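Local structure of replication initiator A family protein (4PT7) at residues 41-46 with 69-74; 49-54 with 60-65; 95-100 with 104-109. The protein probably initiates replication of staphylococcal multiresistance plasmids, recognising and assembling at the plasmid origin through a winged helix-turn-helix domain. All blocks are in the same frame, centred on the assembly; numbering follows the deposited sequence.

Contact 1. Residues 41-46 with 69-74; sequences AILRDR and EKLMEI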
loop_
_atom_site.group_PDB
_atom_site.type_symbol
_atom_site.label_atom_id
_atom_site.label_comp_id
_atom_site.label_asym_id
_atom_site.label_seq_id
_atom_site.Cartn_x
_atom_site.Cartn_y
_atom_site.Cartn_z
ATOM N N ALA B 41 -1.076 11.714 -11.507
ATOM C CA ALA B 41 -1.317 11.331 -12.893
ATOM C C ALA B 41 -2.600 10.519 -13.050
ATOM O O ALA B 41 -3.310 10.657 -14.042
ATOM C CB ALA B 41 -0.122 10.558 -13.436
ATOM N N ILE B 42 -2.906 9.676 -12.069
ATOM C CA ILE B 42 -4.120 8.878 -12.130
ATOM C C ILE B 42 -5.345 9.772 -11.959
ATOM O O ILE B 42 -6.334 9.615 -12.676
ATOM C CB ILE B 42 -4.125 7.770 -11.056
ATOM C CG1 ILE B 42 -2.978 6.790 -11.329
ATOM C CG2 ILE B 42 -5.469 7.050 -11.055
ATOM C CD1 ILE B 42 -2.941 5.590 -10.404
ATOM N N LEU B 43 -5.288 10.717 -11.025
ATOM C CA LEU B 43 -6.426 11.612 -10.838
ATOM C C LEU B 43 -6.621 12.495 -12.077
ATOM O O LEU B 43 -7.748 12.865 -12.415
ATOM C CB LEU B 43 -6.240 12.479 -9.593
ATOM C CG LEU B 43 -6.300 11.740 -8.250
ATOM C CD1 LEU B 43 -6.049 12.718 -7.105
ATOM C CD2 LEU B 43 -7.656 11.081 -8.082
ATOM N N ARG B 44 -5.519 12.819 -12.754
ATOM C CA ARG B 44 -5.565 13.649 -13.954
ATOM C C ARG B 44 -6.384 12.937 -15.021
ATOM O O ARG B 44 -7.224 13.541 -15.690
ATOM C CB ARG B 44 -4.143 13.908 -14.472
ATOM C CG ARG B 44 -4.092 14.629 -15.802
ATOM C CD ARG B 44 -2.664 14.811 -16.286
ATOM N NE ARG B 44 -2.464 16.213 -16.608
ATOM C CZ ARG B 44 -2.776 16.769 -17.769
ATOM N NH1 ARG B 44 -2.576 18.066 -17.942
ATOM N NH2 ARG B 44 -3.232 16.029 -18.767
ATOM N N ASP B 45 -6.132 11.642 -15.164
ATOM C CA ASP B 45 -6.839 10.820 -16.128
ATOM C C ASP B 45 -8.319 10.749 -15.725
ATOM O O ASP B 45 -9.191 10.614 -16.572
ATOM C CB ASP B 45 -6.230 9.417 -16.149
ATOM C CG ASP B 45 -6.945 8.484 -17.106
ATOM O OD1 ASP B 45 -6.735 8.602 -18.331
ATOM O OD2 ASP B 45 -7.726 7.633 -16.626
ATOM N N ARG B 46 -8.600 10.840 -14.427
ATOM C CA ARG B 46 -9.980 10.766 -13.945
ATOM C C ARG B 46 -10.833 11.979 -14.303
ATOM O O ARG B 46 -12.052 11.894 -14.298
ATOM C CB ARG B 46 -10.008 10.556 -12.426
ATOM C CG ARG B 46 -9.947 9.115 -12.004
ATOM C CD ARG B 46 -11.317 8.480 -11.947
ATOM N NE ARG B 46 -11.196 7.030 -11.981
ATOM C CZ ARG B 46 -12.185 6.181 -11.729
ATOM N NH1 ARG B 46 -13.398 6.630 -11.414
ATOM N NH2 ARG B 46 -11.956 4.876 -11.798
ATOM N N GLU B 69 -13.325 5.685 0.315
ATOM C CA GLU B 69 -13.312 4.289 -0.109
ATOM C C GLU B 69 -13.050 4.217 -1.612
ATOM O O GLU B 69 -12.325 3.343 -2.086
ATOM C CB GLU B 69 -14.666 3.605 0.182
ATOM C CG GLU B 69 -14.986 3.323 1.656
ATOM C CD GLU B 69 -15.626 4.492 2.405
ATOM O OE1 GLU B 69 -15.991 4.290 3.581
ATOM O OE2 GLU B 69 -15.766 5.601 1.842
ATOM N N LYS B 70 -13.672 5.128 -2.356
ATOM C CA LYS B 70 -13.530 5.171 -3.811
ATOM C C LYS B 70 -12.115 5.552 -4.228
ATOM O O LYS B 70 -11.511 4.891 -5.060
ATOM C CB LYS B 70 -14.524 6.165 -4.421
ATOM C CG LYS B 70 -15.432 5.560 -5.480
ATOM C CD LYS B 70 -14.656 4.830 -6.560
ATOM C CE LYS B 70 -15.602 4.253 -7.598
ATOM N NZ LYS B 70 -14.924 3.410 -8.612
ATOM N N LEU B 71 -11.595 6.623 -3.639
ATOM C CA LEU B 71 -10.240 7.081 -3.935
ATOM C C LEU B 71 -9.238 5.956 -3.675
ATOM O O LEU B 71 -8.359 5.704 -4.501
ATOM C CB LEU B 71 -9.899 8.315 -3.086
ATOM C CG LEU B 71 -10.634 9.608 -3.463
ATOM C CD1 LEU B 71 -10.438 10.674 -2.385
ATOM C CD2 LEU B 71 -10.116 10.097 -4.815
ATOM N N MET B 72 -9.384 5.273 -2.540
ATOM C CA MET B 72 -8.488 4.166 -2.195
ATOM C C MET B 72 -8.503 3.114 -3.301
ATOM O O MET B 72 -7.473 2.551 -3.662
ATOM C CB MET B 72 -8.898 3.539 -0.855
ATOM C CG MET B 72 -8.371 4.302 0.360
ATOM S SD MET B 72 -9.002 3.666 1.945
ATOM C CE MET B 72 -8.727 1.900 1.737
ATOM N N GLU B 73 -9.682 2.869 -3.853
ATOM C CA GLU B 73 -9.826 1.903 -4.929
ATOM C C GLU B 73 -9.177 2.444 -6.209
ATOM O O GLU B 73 -8.496 1.704 -6.928
ATOM C CB GLU B 73 -11.301 1.629 -5.204
ATOM C CG GLU B 73 -11.514 0.574 -6.261
ATOM C CD GLU B 73 -12.796 0.789 -7.037
ATOM O OE1 GLU B 73 -12.809 1.663 -7.935
ATOM O OE2 GLU B 73 -13.792 0.094 -6.739
ATOM N N ILE B 74 -9.392 3.730 -6.488
ATOM C CA ILE B 74 -8.834 4.352 -7.688
ATOM C C ILE B 74 -7.302 4.398 -7.672
ATOM O O ILE B 74 -6.658 4.127 -8.683
ATOM C CB ILE B 74 -9.375 5.796 -7.882
ATOM C CG1 ILE B 74 -10.873 5.761 -8.213
ATOM C CG2 ILE B 74 -8.624 6.487 -9.012
ATOM C CD1 ILE B 74 -11.529 7.139 -8.237
#
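Ile-42, Leu-43 and Arg-46 pack on Ile-74 and Leu-71 in a buried helix-helix contact, probably within a winged helix-turn-helix domain, where helix 34-52 backs the short helix 68-74 that precedes helix 79-91. The segment axes come no closer than 11.5 Å and run at 111° to each other, so that the contact is made almost wholly by side chains. Ile-74 is the central piece. Its CG2 lies 3.8 Å from CG2 of Ile-42, the two side chains passing alongside and pointing opposite ways. Leu-43 and Leu-71 touch more lightly through their CD2 methyls, and Leu-71 continues the apolar layer onto Leu-82 and Leu-108. The aliphatic part of Arg-46 turns sharply at its second torsion (chi2 -87°), which lays the guanidinium across Ile-74. NH1 of Arg-46 hydrogen-bonds to Tyr-66 OH, and its charge is met by a salt bridge to Asp-129 of the second subunit. Lys-70 reaches the same Asp-129, so a single carboxylate of another chain gathers two cations, probably steadying both. Lys-70 NZ also bridges Glu-73 OE1 at 2.8 Å, one turn along its own helix. Over one face of the Arg-46 guanidinium sits CD1 of Ile-74, displaced toward the rim of the group and 3.7 Å from CZ of Arg-46.

Contact 2. Residues 49-54 with 60-65; sequences LSIKNS and GNIYFV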
loop_
_atom_site.group_PDB
_atom_site.type_symbol
_atom_site.label_atom_id
_atom_site.label_comp_id
_atom_site.label_asym_id
_atom_site.label_seq_id
_atom_site.Cartn_x
_atom_site.Cartn_y
_atom_site.Cartn_z
ATOM N N LEU B 49 -13.751 11.434 -16.391
ATOM C CA LEU B 49 -14.936 10.897 -15.751
ATOM C C LEU B 49 -15.691 11.971 -14.975
ATOM O O LEU B 49 -16.918 11.942 -14.925
ATOM C CB LEU B 49 -14.562 9.735 -14.828
ATOM C CG LEU B 49 -13.965 8.519 -15.543
ATOM C CD1 LEU B 49 -13.675 7.414 -14.540
ATOM C CD2 LEU B 49 -14.935 8.031 -16.614
ATOM N N SER B 50 -14.974 12.920 -14.376
ATOM C CA SER B 50 -15.662 13.982 -13.643
ATOM C C SER B 50 -16.594 14.726 -14.581
ATOM O O SER B 50 -17.715 15.062 -14.212
ATOM C CB SER B 50 -14.681 14.974 -13.033
ATOM O OG SER B 50 -13.954 14.400 -11.962
ATOM N N ILE B 51 -16.128 14.979 -15.799
ATOM C CA ILE B 51 -16.943 15.684 -16.773
ATOM C C ILE B 51 -18.225 14.898 -17.044
ATOM O O ILE B 51 -19.320 15.453 -17.018
ATOM C CB ILE B 51 -16.167 15.897 -18.087
ATOM C CG1 ILE B 51 -15.038 16.899 -17.847
ATOM C CG2 ILE B 51 -17.107 16.392 -19.188
ATOM C CD1 ILE B 51 -14.073 17.014 -18.996
ATOM N N LYS B 52 -18.083 13.601 -17.295
ATOM C CA LYS B 52 -19.241 12.758 -17.558
ATOM C C LYS B 52 -20.199 12.722 -16.368
ATOM O O LYS B 52 -21.404 12.566 -16.546
ATOM C CB LYS B 52 -18.787 11.342 -17.911
ATOM C CG LYS B 52 -18.094 11.246 -19.256
ATOM C CD LYS B 52 -17.614 9.832 -19.532
ATOM C CE LYS B 52 -16.947 9.736 -20.894
ATOM N NZ LYS B 52 -16.382 8.376 -21.131
ATOM N N ASN B 53 -19.661 12.874 -15.162
ATOM C CA ASN B 53 -20.488 12.867 -13.960
ATOM C C ASN B 53 -21.031 14.261 -13.684
ATOM O O ASN B 53 -21.627 14.507 -12.636
ATOM C CB ASN B 53 -19.686 12.401 -12.739
ATOM C CG ASN B 53 -19.195 10.983 -12.875
ATOM O OD1 ASN B 53 -19.840 10.151 -13.513
ATOM N ND2 ASN B 53 -18.056 10.688 -12.257
ATOM N N SER B 54 -20.812 15.172 -14.628
ATOM C CA SER B 54 -21.263 16.554 -14.501
ATOM C C SER B 54 -20.656 17.246 -13.285
ATOM O O SER B 54 -21.222 18.207 -12.764
ATOM C CB SER B 54 -22.794 16.609 -14.411
ATOM O OG SER B 54 -23.391 15.917 -15.495
ATOM N N GLY B 60 -16.698 26.520 -14.298
ATOM C CA GLY B 60 -16.148 25.609 -15.283
ATOM C C GLY B 60 -15.010 24.757 -14.746
ATOM O O GLY B 60 -14.379 24.015 -15.503
ATOM N N ASN B 61 -14.739 24.855 -13.447
ATOM C CA ASN B 61 -13.666 24.066 -12.850
ATOM C C ASN B 61 -14.100 22.624 -12.595
ATOM O O ASN B 61 -15.184 22.384 -12.055
ATOM C CB ASN B 61 -13.198 24.705 -11.542
ATOM C CG ASN B 61 -12.685 26.117 -11.740
ATOM O OD1 ASN B 61 -12.022 26.419 -12.735
ATOM N ND2 ASN B 61 -12.974 26.990 -10.779
ATOM N N ILE B 62 -13.244 21.675 -12.982
ATOM C CA ILE B 62 -13.517 20.251 -12.811
ATOM C C ILE B 62 -13.074 19.782 -11.426
ATOM O O ILE B 62 -11.954 20.064 -10.995
ATOM C CB ILE B 62 -12.787 19.416 -13.890
ATOM C CG1 ILE B 62 -13.103 19.978 -15.284
ATOM C CG2 ILE B 62 -13.240 17.962 -13.823
ATOM C CD1 ILE B 62 -12.226 19.417 -16.400
ATOM N N TYR B 63 -13.943 19.045 -10.739
ATOM C CA TYR B 63 -13.636 18.565 -9.396
ATOM C C TYR B 63 -14.030 17.106 -9.178
ATOM O O TYR B 63 -14.614 16.465 -10.051
ATOM C CB TYR B 63 -14.334 19.460 -8.360
ATOM C CG TYR B 63 -15.847 19.476 -8.479
ATOM C CD1 TYR B 63 -16.620 18.439 -7.956
ATOM C CD2 TYR B 63 -16.507 20.513 -9.148
ATOM C CE1 TYR B 63 -18.006 18.429 -8.093
ATOM C CE2 TYR B 63 -17.897 20.510 -9.294
ATOM C CZ TYR B 63 -18.639 19.464 -8.763
ATOM O OH TYR B 63 -20.012 19.445 -8.909
ATOM N N PHE B 64 -13.687 16.584 -8.005
ATOM C CA PHE B 64 -14.000 15.205 -7.639
ATOM C C PHE B 64 -14.899 15.180 -6.411
ATOM O O PHE B 64 -14.762 16.020 -5.511
ATOM C CB PHE B 64 -12.726 14.419 -7.319
ATOM C CG PHE B 64 -11.803 14.264 -8.481
ATOM C CD1 PHE B 64 -10.523 14.810 -8.446
ATOM C CD2 PHE B 64 -12.202 13.552 -9.606
ATOM C CE1 PHE B 64 -9.651 14.648 -9.524
ATOM C CE2 PHE B 64 -11.338 13.384 -10.687
ATOM C CZ PHE B 64 -10.061 13.932 -10.644
ATOM N N VAL B 65 -15.810 14.209 -6.388
ATOM C CA VAL B 65 -16.739 14.028 -5.280
ATOM C C VAL B 65 -16.644 12.568 -4.859
ATOM O O VAL B 65 -17.645 11.939 -4.532
ATOM C CB VAL B 65 -18.198 14.299 -5.705
ATOM C CG1 VAL B 65 -19.064 14.477 -4.476
ATOM C CG2 VAL B 65 -18.272 15.512 -6.596
#
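Ser-50 meets Ile-62, Tyr-63 and Phe-64 where the last turn of helix 34-52 faces the loop that leads on to helix 68-74. Both atoms of this short side chain lie against the Tyr-63 carbonyl, CB also touching Ile-62 and OG the Phe-64 ring. CB of Ser-50 rests against CG2 of Ile-62 at 3.4 Å and lies 3.3 Å from the carbonyl O of Tyr-63. OG of Ser-50 then donates a hydrogen bond to that same Tyr-63 O, 2.9 Å away. The approach is not to a lone pair: OG stands above the carbonyl plane, 41° out of it, with a C=O...OG angle of 137°. This position follows from the first torsion (chi1 -70°), which sets OG beside the backbone N and opposite the carbonyl carbon. Ser-50 OG also lies obliquely to the Phe-64 ring, 3.1 Å from both CD2 and CE2. Further out, Ile-62 CD1 sits against the end of Ile-51, 4.0 Å from its CD1, forming a thinner apolar margin. The helix itself closes with a Schellman motif: Ser-54, at positive phi, is the C-prime residue, its N bonding to Ile-51 O while Trp-55 N returns to Ser-50 O. Ser-50 therefore serves the turn through its backbone and the loop through its hydroxyl. Just beyond the last helical turn, Asn-53 OD1 accepts a hydrogen bond from the backbone N of Glu-131 of the second subunit. On the inner side, Phe-64 is wedged between Leu-43 and Leu-47 of helix 34-52 and Leu-108 and Leu-110 of strand 107-110, while Tyr-63 leans on Ile-107 of that strand.

Contact 3. Residues 95-100 with 104-109; sequences LIQKRR and KPNILY
Ile-96 with Tyr-109 and Lys-98 with Ile-107 are the two hydrogen-bonded pairs of an antiparallel beta hairpin, which by its place after helix 79-91 is probably the wing of a winged-helix domain. The tight part is its backbone: each pair makes two bonds, all four at 2.8 Å between N and O, and that from Lys-98 N to Ile-107 O is nearly straight, at 175°. The non-hydrogen-bonded pair Gln-97 and Leu-108 lies between them and points to the other face. There CD1 of buried Leu-95 packs on CB of Leu-108, also buried, at 4.1 Å, and Gln-97 runs alongside Leu-108 before its amide goes on to Glu-90 of helix 79-91. On the opposite face CB of Ile-96 touches CB of Tyr-109 at 3.8 Å, while the Lys-98 chain passes by the Tyr-109 ring. Toward the turn the regular pairing ends and long basic side chains take over; Lys-98, Arg-99 and Lys-104 are solvent-exposed. Arg-99 lays its CG 3.2 Å from OD1 of Asn-106. Arg-100 bends at its third torsion (chi3 64°), bringing the guanidinium across the other segment: its NH1 lies 3.3 Å from CD1 of Ile-107. The Lys-104 and Arg-100 side chains cross at about a right angle, and Arg-100 NH2 is 3.3 Å from CD of Lys-104. Both groups are cationic, yet Lys-104 NZ stands at the guanidinium edge, 3.8 Å from Arg-100 NH2. This gathering of lysine and arginine probably makes the hairpin end positively charged, which would suit the DNA contacts that wings often make.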
loop_
_atom_site.group_PDB
_atom_site.type_symbol
_atom_site.label_atom_id
_atom_site.label_comp_id
_atom_site.label_asym_id
_atom_site.label_seq_id
_atom_site.Cartn_x
_atom_site.Cartn_y
_atom_site.Cartn_z
ATOM N N LEU B 95 -3.404 20.212 -5.202
ATOM C CA LEU B 95 -4.717 19.706 -4.832
ATOM C C LEU B 95 -5.410 20.619 -3.839
ATOM O O LEU B 95 -4.796 21.058 -2.865
ATOM C CB LEU B 95 -4.577 18.312 -4.209
ATOM C CG LEU B 95 -5.858 17.592 -3.785
ATOM C CD1 LEU B 95 -6.645 17.215 -5.022
ATOM C CD2 LEU B 95 -5.514 16.341 -2.984
ATOM N N ILE B 96 -6.683 20.909 -4.095
ATOM C CA ILE B 96 -7.479 21.742 -3.202
ATOM C C ILE B 96 -8.542 20.831 -2.606
ATOM O O ILE B 96 -9.196 20.073 -3.326
ATOM C CB ILE B 96 -8.189 22.891 -3.946
ATOM C CG1 ILE B 96 -7.160 23.851 -4.547
ATOM C CG2 ILE B 96 -9.120 23.632 -2.979
ATOM C CD1 ILE B 96 -6.214 24.456 -3.538
ATOM N N GLN B 97 -8.720 20.913 -1.294
ATOM C CA GLN B 97 -9.693 20.071 -0.611
ATOM C C GLN B 97 -10.704 20.881 0.200
ATOM O O GLN B 97 -10.334 21.582 1.143
ATOM C CB GLN B 97 -8.952 19.087 0.305
ATOM C CG GLN B 97 -9.819 17.974 0.878
ATOM C CD GLN B 97 -9.012 16.921 1.630
ATOM O OE1 GLN B 97 -9.552 15.896 2.048
ATOM N NE2 GLN B 97 -7.716 17.171 1.805
ATOM N N LYS B 98 -11.978 20.791 -0.178
ATOM C CA LYS B 98 -13.052 21.489 0.531
ATOM C C LYS B 98 -13.903 20.463 1.278
ATOM O O LYS B 98 -14.532 19.593 0.667
ATOM C CB LYS B 98 -13.937 22.279 -0.442
ATOM C CG LYS B 98 -13.239 23.450 -1.129
ATOM C CD LYS B 98 -14.215 24.290 -1.944
ATOM C CE LYS B 98 -13.503 25.431 -2.674
ATOM N NZ LYS B 98 -12.773 26.342 -1.746
ATOM N N ARG B 99 -13.914 20.561 2.604
ATOM C CA ARG B 99 -14.682 19.632 3.423
ATOM C C ARG B 99 -16.156 20.006 3.518
ATOM O O ARG B 99 -16.517 21.186 3.496
ATOM C CB ARG B 99 -14.082 19.546 4.827
ATOM C CG ARG B 99 -12.773 18.778 4.888
ATOM C CD ARG B 99 -12.337 18.541 6.326
ATOM N NE ARG B 99 -11.275 17.541 6.418
ATOM C CZ ARG B 99 -10.048 17.700 5.935
ATOM N NH1 ARG B 99 -9.712 18.828 5.319
ATOM N NH2 ARG B 99 -9.152 16.729 6.064
ATOM N N ARG B 100 -17.001 18.984 3.618
ATOM C CA ARG B 100 -18.441 19.173 3.726
ATOM C C ARG B 100 -18.919 18.572 5.048
ATOM O O ARG B 100 -20.109 18.618 5.378
ATOM C CB ARG B 100 -19.140 18.506 2.536
ATOM C CG ARG B 100 -18.844 19.183 1.197
ATOM C CD ARG B 100 -18.921 18.209 0.034
ATOM N NE ARG B 100 -20.258 17.662 -0.172
ATOM C CZ ARG B 100 -20.541 16.702 -1.049
ATOM N NH1 ARG B 100 -19.577 16.182 -1.796
ATOM N NH2 ARG B 100 -21.785 16.260 -1.182
ATOM N N LYS B 104 -20.473 13.158 4.100
ATOM C CA LYS B 104 -20.448 13.660 2.728
ATOM C C LYS B 104 -19.019 13.817 2.218
ATOM O O LYS B 104 -18.225 14.565 2.790
ATOM C CB LYS B 104 -21.182 15.004 2.627
ATOM C CG LYS B 104 -22.628 14.888 2.160
ATOM C CD LYS B 104 -23.206 16.250 1.801
ATOM C CE LYS B 104 -24.530 16.108 1.057
ATOM N NZ LYS B 104 -25.012 17.426 0.549
ATOM N N PRO B 105 -18.676 13.109 1.128
ATOM C CA PRO B 105 -17.346 13.144 0.509
ATOM C C PRO B 105 -16.827 14.563 0.313
ATOM O O PRO B 105 -17.561 15.449 -0.120
ATOM C CB PRO B 105 -17.569 12.434 -0.819
ATOM C CG PRO B 105 -18.616 11.428 -0.476
ATOM C CD PRO B 105 -19.581 12.236 0.359
ATOM N N ASN B 106 -15.557 14.775 0.638
ATOM C CA ASN B 106 -14.957 16.090 0.479
ATOM C C ASN B 106 -14.822 16.421 -1.004
ATOM O O ASN B 106 -14.697 15.530 -1.841
ATOM C CB ASN B 106 -13.579 16.133 1.145
ATOM C CG ASN B 106 -13.646 15.885 2.640
ATOM O OD1 ASN B 106 -14.425 16.526 3.352
ATOM N ND2 ASN B 106 -12.829 14.953 3.124
ATOM N N ILE B 107 -14.864 17.706 -1.324
ATOM C CA ILE B 107 -14.721 18.150 -2.701
ATOM C C ILE B 107 -13.236 18.338 -2.974
ATOM O O ILE B 107 -12.576 19.116 -2.290
ATOM C CB ILE B 107 -15.424 19.500 -2.935
ATOM C CG1 ILE B 107 -16.892 19.401 -2.526
ATOM C CG2 ILE B 107 -15.328 19.889 -4.400
ATOM C CD1 ILE B 107 -17.650 18.339 -3.282
ATOM N N LEU B 108 -12.713 17.611 -3.958
ATOM C CA LEU B 108 -11.300 17.712 -4.324
ATOM C C LEU B 108 -11.126 18.351 -5.701
ATOM O O LEU B 108 -11.772 17.950 -6.677
ATOM C CB LEU B 108 -10.628 16.330 -4.333
ATOM C CG LEU B 108 -10.132 15.732 -3.011
ATOM C CD1 LEU B 108 -11.294 15.575 -2.055
ATOM C CD2 LEU B 108 -9.475 14.375 -3.269
ATOM N N TYR B 109 -10.248 19.347 -5.766
ATOM C CA TYR B 109 -9.946 20.034 -7.016
ATOM C C TYR B 109 -8.494 19.762 -7.362
ATOM O O TYR B 109 -7.588 20.189 -6.635
ATOM C CB TYR B 109 -10.111 21.553 -6.892
ATOM C CG TYR B 109 -11.528 22.058 -6.955
ATOM C CD1 TYR B 109 -12.264 22.269 -5.794
ATOM C CD2 TYR B 109 -12.127 22.356 -8.181
ATOM C CE1 TYR B 109 -13.567 22.764 -5.848
ATOM C CE2 TYR B 109 -13.424 22.850 -8.248
ATOM C CZ TYR B 109 -14.138 23.053 -7.078
ATOM O OH TYR B 109 -15.426 23.534 -7.134
#

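How the contacts relate
Phe-64 ties the three contacts together. Its ring reaches contact 1, CZ lying 3.1 Å from Leu-43 O, and its backbone reaches contact 3, where Phe-64 N to Leu-108 O at 2.7 Å is a probable hydrogen bond. Contacts 1 and 2 share helix 34-52, and both also touch the second subunit; no other chain of the assembly reaches contact 3. Leu-71 CD1 closes the triangle against Leu-108 CD2 at 3.9 Å. The centres are about 13 to 14 Å apart, forming one compact unit in which the probable wing, with its basic end, is joined to the helical core in part through residues 60-65 and in part by Leu-71 on Leu-108.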